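Local atomic coordinates of TIGR00266 family protein (Pseudomonas aeruginosa, PDB entry 1YOX), a protein that is of unknown function but belongs to the AIM24 (mitochondrial biogenesis) family of the cupin clan, with a largely antiparallel beta architecture. Residues D43-A48 with T81-G86; V177-L182 with L210-K215. All coordinates share one frame; numbering follows the deposited sequence.

Interaction 1. Residues D43-A48 with T81-G86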
loop_
_atom_site.group_PDB
_atom_site.type_symbol
_atom_site.label_atom_id
_atom_site.label_comp_id
_atom_site.label_asym_id
_atom_site.label_seq_id
_atom_site.Cartn_x
_atom_site.Cartn_y
_atom_site.Cartn_z
ATOM N N ASP C 43 17.682 -24.937 5.345
ATOM C CA ASP C 43 18.262 -25.770 4.286
ATOM C C ASP C 43 17.733 -25.420 2.903
ATOM O O ASP C 43 17.838 -26.236 1.991
ATOM C CB ASP C 43 18.046 -27.277 4.580
ATOM C CG ASP C 43 18.275 -27.642 6.056
ATOM O OD1 ASP C 43 17.635 -28.612 6.532
ATOM O OD2 ASP C 43 19.078 -26.956 6.742
ATOM N N ILE C 44 17.132 -24.230 2.763
ATOM C CA ILE C 44 16.848 -23.637 1.431
ATOM C C ILE C 44 18.112 -23.088 0.768
ATOM O O ILE C 44 18.801 -22.277 1.343
ATOM C CB ILE C 44 15.758 -22.528 1.471
ATOM C CG1 ILE C 44 14.375 -23.161 1.539
ATOM C CG2 ILE C 44 15.793 -21.638 0.191
ATOM C CD1 ILE C 44 13.794 -23.052 2.870
ATOM N N ARG C 45 18.409 -23.577 -0.427
ATOM C CA ARG C 45 19.465 -23.031 -1.283
ATOM C C ARG C 45 18.864 -22.363 -2.530
ATOM O O ARG C 45 17.812 -22.778 -3.052
ATOM C CB ARG C 45 20.438 -24.137 -1.724
ATOM C CG ARG C 45 21.239 -24.829 -0.591
ATOM C CD ARG C 45 22.291 -23.914 0.032
ATOM N NE ARG C 45 22.638 -24.351 1.381
ATOM C CZ ARG C 45 22.109 -23.858 2.500
ATOM N NH1 ARG C 45 21.193 -22.891 2.456
ATOM N NH2 ARG C 45 22.490 -24.346 3.669
ATOM N N PHE C 46 19.545 -21.331 -3.007
ATOM C CA PHE C 46 19.067 -20.528 -4.141
ATOM C C PHE C 46 20.131 -20.415 -5.232
ATOM O O PHE C 46 21.319 -20.228 -4.935
ATOM C CB PHE C 46 18.659 -19.139 -3.660
ATOM C CG PHE C 46 19.692 -18.476 -2.796
ATOM C CD1 PHE C 46 20.787 -17.829 -3.364
ATOM C CD2 PHE C 46 19.577 -18.510 -1.416
ATOM C CE1 PHE C 46 21.757 -17.216 -2.566
ATOM C CE2 PHE C 46 20.532 -17.898 -0.602
ATOM C CZ PHE C 46 21.627 -17.250 -1.176
ATOM N N THR C 47 19.721 -20.534 -6.489
ATOM C CA THR C 47 20.664 -20.406 -7.592
ATOM C C THR C 47 20.093 -19.564 -8.735
ATOM O O THR C 47 18.929 -19.755 -9.137
ATOM C CB THR C 47 21.148 -21.796 -8.070
ATOM O OG1 THR C 47 21.796 -22.464 -6.976
ATOM C CG2 THR C 47 22.129 -21.683 -9.249
ATOM N N ALA C 48 20.916 -18.619 -9.214
ATOM C CA ALA C 48 20.613 -17.787 -10.387
ATOM C C ALA C 48 20.425 -18.664 -11.614
ATOM O O ALA C 48 21.374 -19.255 -12.115
ATOM C CB ALA C 48 21.732 -16.754 -10.628
ATOM N N THR C 81 15.637 -24.205 -3.837
ATOM C CA THR C 81 15.482 -25.641 -3.599
ATOM C C THR C 81 15.669 -26.019 -2.136
ATOM O O THR C 81 16.519 -25.440 -1.424
ATOM C CB THR C 81 16.413 -26.476 -4.506
ATOM O OG1 THR C 81 16.230 -26.046 -5.852
ATOM C CG2 THR C 81 16.055 -27.973 -4.448
ATOM N N ASN C 82 14.844 -26.980 -1.699
ATOM C CA ASN C 82 15.015 -27.665 -0.410
ATOM C C ASN C 82 16.126 -28.744 -0.472
ATOM O O ASN C 82 15.943 -29.820 -1.066
ATOM C CB ASN C 82 13.692 -28.278 0.016
ATOM C CG ASN C 82 13.736 -28.929 1.407
ATOM O OD1 ASN C 82 12.693 -29.313 1.946
ATOM N ND2 ASN C 82 14.911 -29.033 1.987
ATOM N N GLU C 83 17.265 -28.428 0.143
ATOM C CA GLU C 83 18.434 -29.305 0.168
ATOM C C GLU C 83 18.552 -30.070 1.485
ATOM O O GLU C 83 19.612 -30.644 1.784
ATOM C CB GLU C 83 19.716 -28.483 -0.006
ATOM C CG GLU C 83 19.695 -27.540 -1.181
ATOM C CD GLU C 83 20.402 -28.117 -2.379
ATOM O OE1 GLU C 83 21.629 -27.890 -2.475
ATOM O OE2 GLU C 83 19.749 -28.813 -3.198
ATOM N N GLY C 84 17.488 -30.044 2.283
ATOM C CA GLY C 84 17.465 -30.743 3.566
ATOM C C GLY C 84 16.712 -32.051 3.492
ATOM O O GLY C 84 16.591 -32.649 2.412
ATOM N N GLN C 85 16.173 -32.455 4.641
ATOM C CA GLN C 85 15.647 -33.812 4.870
ATOM C C GLN C 85 14.186 -33.796 5.298
ATOM O O GLN C 85 13.542 -34.842 5.318
ATOM C CB GLN C 85 16.431 -34.523 5.986
ATOM C CG GLN C 85 17.875 -34.100 6.170
ATOM C CD GLN C 85 18.719 -34.436 4.972
ATOM O OE1 GLN C 85 19.714 -33.742 4.679
ATOM N NE2 GLN C 85 18.337 -35.523 4.260
ATOM N N GLY C 86 13.712 -32.616 5.707
ATOM C CA GLY C 86 12.329 -32.372 6.032
ATOM C C GLY C 86 11.799 -31.133 5.322
ATOM O O GLY C 86 12.500 -30.512 4.512
HETATM O O HOH W 1 15.611 -30.330 6.318
#
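R45 and T81 face each other as the hydrogen-bonded pair of an antiparallel beta bridge, where strand 44-48, the outermost of its sheet within this chain, joins strand 78-82 in this AIM24-family fold. The tight part is the backbone: R45 N donates to T81 O at 2.8 Å, and T81 N returns the bond to R45 O at 2.7 Å. Just beyond, E83 N reaches D43 O at 2.9 Å with an N-H...O angle of 158°, tying the first residue of the loop after strand 78-82 to the one preceding strand 44-48. Between these bonds I44 and N82 form the non-hydrogen-bonded pair, and I44 CA makes a CA-H...O contact with T81 O at 3.4 Å. The branched, apolar chain of I44 suits this buried face, where it packs on F80 and V90. T81 lies on the other face with R45, its hydroxyl bonded to that of T29 on the next strand.

The second subunit meets the strand at I44 O, which accepts a hydrogen bond from its R176; the R45 guanidinium turns back to the same oxygen in a weak bond from NH1.

The solvent side is looser. R45 NE and E83 OE1, 5.3 Å apart, are too distant for a salt bridge, so any attraction is probably weak. At the loop end D43 lays its CB against the backbone of G84, where no side chain intervenes. With CG beside the backbone N (chi1 -42°), its carboxylate meets a bridging water, which donates to D43 OD1 at 2.7 Å and accepts from Q85 N at 2.8 Å.

Interaction 2. Residues V177-L182 with L210-K215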
loop_
_atom_site.group_PDB
_atom_site.type_symbol
_atom_site.label_atom_id
_atom_site.label_comp_id
_atom_site.label_asym_id
_atom_site.label_seq_id
_atom_site.Cartn_x
_atom_site.Cartn_y
_atom_site.Cartn_z
ATOM N N VAL C 177 -9.381 -1.540 -20.914
ATOM C CA VAL C 177 -8.688 -1.476 -19.639
ATOM C C VAL C 177 -7.526 -0.484 -19.738
ATOM O O VAL C 177 -6.715 -0.564 -20.676
ATOM C CB VAL C 177 -8.176 -2.909 -19.231
ATOM C CG1 VAL C 177 -7.203 -2.851 -18.062
ATOM C CG2 VAL C 177 -9.337 -3.853 -18.905
ATOM N N ASP C 178 -7.433 0.439 -18.774
ATOM C CA ASP C 178 -6.173 1.184 -18.575
ATOM C C ASP C 178 -4.998 0.204 -18.561
ATOM O O ASP C 178 -5.015 -0.788 -17.857
ATOM C CB ASP C 178 -6.184 2.032 -17.302
ATOM C CG ASP C 178 -4.932 2.934 -17.175
ATOM O OD1 ASP C 178 -4.328 3.320 -18.197
ATOM O OD2 ASP C 178 -4.552 3.276 -16.044
ATOM N N THR C 179 -3.994 0.472 -19.384
ATOM C CA THR C 179 -3.028 -0.556 -19.765
ATOM C C THR C 179 -2.300 -1.258 -18.615
ATOM O O THR C 179 -2.221 -2.478 -18.594
ATOM C CB THR C 179 -2.110 -0.052 -20.896
ATOM O OG1 THR C 179 -2.879 -0.019 -22.109
ATOM C CG2 THR C 179 -0.901 -0.959 -21.108
ATOM N N GLY C 180 -1.812 -0.514 -17.634
ATOM C CA GLY C 180 -1.123 -1.140 -16.505
ATOM C C GLY C 180 -2.006 -1.997 -15.608
ATOM O O GLY C 180 -1.492 -2.839 -14.881
ATOM N N CYS C 181 -3.322 -1.767 -15.660
ATOM C CA CYS C 181 -4.315 -2.498 -14.874
ATOM C C CYS C 181 -4.510 -3.970 -15.240
ATOM O O CYS C 181 -5.180 -4.703 -14.514
ATOM C CB CYS C 181 -5.670 -1.779 -14.911
ATOM S SG CYS C 181 -5.683 -0.292 -13.941
ATOM N N LEU C 182 -3.931 -4.416 -16.342
ATOM C CA LEU C 182 -4.001 -5.831 -16.697
ATOM C C LEU C 182 -3.004 -6.710 -15.934
ATOM O O LEU C 182 -1.809 -6.643 -16.171
ATOM C CB LEU C 182 -3.811 -6.011 -18.207
ATOM C CG LEU C 182 -4.154 -7.362 -18.874
ATOM C CD1 LEU C 182 -5.539 -7.806 -18.552
ATOM C CD2 LEU C 182 -3.963 -7.282 -20.404
ATOM N N LEU C 210 -3.071 5.273 -22.233
ATOM C CA LEU C 210 -2.748 3.991 -22.846
ATOM C C LEU C 210 -3.846 2.976 -22.577
ATOM O O LEU C 210 -4.071 2.583 -21.434
ATOM C CB LEU C 210 -1.402 3.471 -22.341
ATOM C CG LEU C 210 -0.121 4.093 -22.935
ATOM C CD1 LEU C 210 -0.147 4.222 -24.466
ATOM C CD2 LEU C 210 0.224 5.428 -22.280
ATOM N N LEU C 211 -4.530 2.557 -23.635
ATOM C CA LEU C 211 -5.651 1.634 -23.504
ATOM C C LEU C 211 -5.344 0.256 -24.035
ATOM O O LEU C 211 -4.644 0.121 -25.021
ATOM C CB LEU C 211 -6.878 2.160 -24.221
ATOM C CG LEU C 211 -7.589 3.368 -23.608
ATOM C CD1 LEU C 211 -9.039 3.460 -24.149
ATOM C CD2 LEU C 211 -7.561 3.322 -22.073
ATOM N N THR C 212 -5.866 -0.763 -23.359
ATOM C CA THR C 212 -5.757 -2.143 -23.824
ATOM C C THR C 212 -7.174 -2.684 -24.052
ATOM O O THR C 212 -8.010 -2.667 -23.138
ATOM C CB THR C 212 -4.931 -3.039 -22.850
ATOM O OG1 THR C 212 -3.559 -2.620 -22.872
ATOM C CG2 THR C 212 -5.003 -4.530 -23.242
ATOM N N THR C 213 -7.444 -3.080 -25.299
ATOM C CA THR C 213 -8.734 -3.644 -25.649
ATOM C C THR C 213 -8.643 -5.151 -25.660
ATOM O O THR C 213 -7.817 -5.732 -26.378
ATOM C CB THR C 213 -9.218 -3.165 -27.003
ATOM O OG1 THR C 213 -9.247 -1.739 -27.006
ATOM C CG2 THR C 213 -10.632 -3.686 -27.309
ATOM N N LEU C 214 -9.494 -5.759 -24.840
ATOM C CA LEU C 214 -9.626 -7.201 -24.728
ATOM C C LEU C 214 -10.900 -7.682 -25.409
ATOM O O LEU C 214 -11.966 -7.103 -25.219
ATOM C CB LEU C 214 -9.649 -7.617 -23.250
ATOM C CG LEU C 214 -8.367 -7.378 -22.448
ATOM C CD1 LEU C 214 -8.502 -7.932 -21.047
ATOM C CD2 LEU C 214 -7.190 -8.005 -23.124
ATOM N N LYS C 215 -10.807 -8.762 -26.180
ATOM C CA LYS C 215 -12.008 -9.288 -26.840
ATOM C C LYS C 215 -11.971 -10.807 -26.983
ATOM O O LYS C 215 -10.983 -11.364 -27.469
ATOM C CB LYS C 215 -12.221 -8.601 -28.200
ATOM C CG LYS C 215 -11.147 -8.909 -29.251
ATOM C CD LYS C 215 -11.127 -7.872 -30.411
ATOM C CE LYS C 215 -10.446 -6.529 -30.012
ATOM N NZ LYS C 215 -9.079 -6.667 -29.366
HETATM O O HOH W 2 -2.589 -4.017 -20.877
#
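This is a buried antiparallel strand pairing that passes into a 3-10 turn, set where strand 173-178 ends beside 210-216, the middle strand of a three-stranded sheet. V177 and T212 form a hydrogen-bonded pair: V177 N to T212 O and T212 N to V177 O, each 2.8 Å. As the chain leaves the strand, T179 N still reaches L210 O at 2.9 Å, its donor tilted 28° from the carbonyl plane.

Threonine suits both places because it carries a hydroxyl and a methyl on one CB. T179 holds OG1 beside its own backbone N (chi1 -73°), bringing it within 2.8 Å of T212 OG1 in a hydrogen bond whose donor could be either. A water reinforces the link, donating to T179 O and lying 2.6 Å from T212 OG1. The T212 methyl approaches L182 CD2, while L182 CD1 meets L214 CD1 at 3.9 Å, leucines filling the apolar interior beside V220. D178 turns its carboxylate to a salt bridge with R229 in the C-terminal helix. A strand of the third subunit extends the sheet at V177. The short 3-10 turn 179-181 links strand 173-178 to strand 182-185 of a six-stranded sheet, consistent with the antiparallel beta architecture of the cupin clan.

In the fold
Interactions 1 and 2 lie on opposite sides of the chain's centre, their own centres 39 Å apart and their nearest atoms about 26 Å apart, so neither touches the other. They follow in series along the chain, and each joins strands of a different antiparallel beta-sheet, both inside the AIM24 family region. Both also border other subunits of the three-chain assembly. Around 43-48 with 81-86, the second subunit contributes R176 and G198; around 177-182 with 210-215, the third contributes M37, N38 and Y39. R176 immediately precedes V177 in sequence, so the chain region of interaction 2 in one copy approaches that of interaction 1 in another.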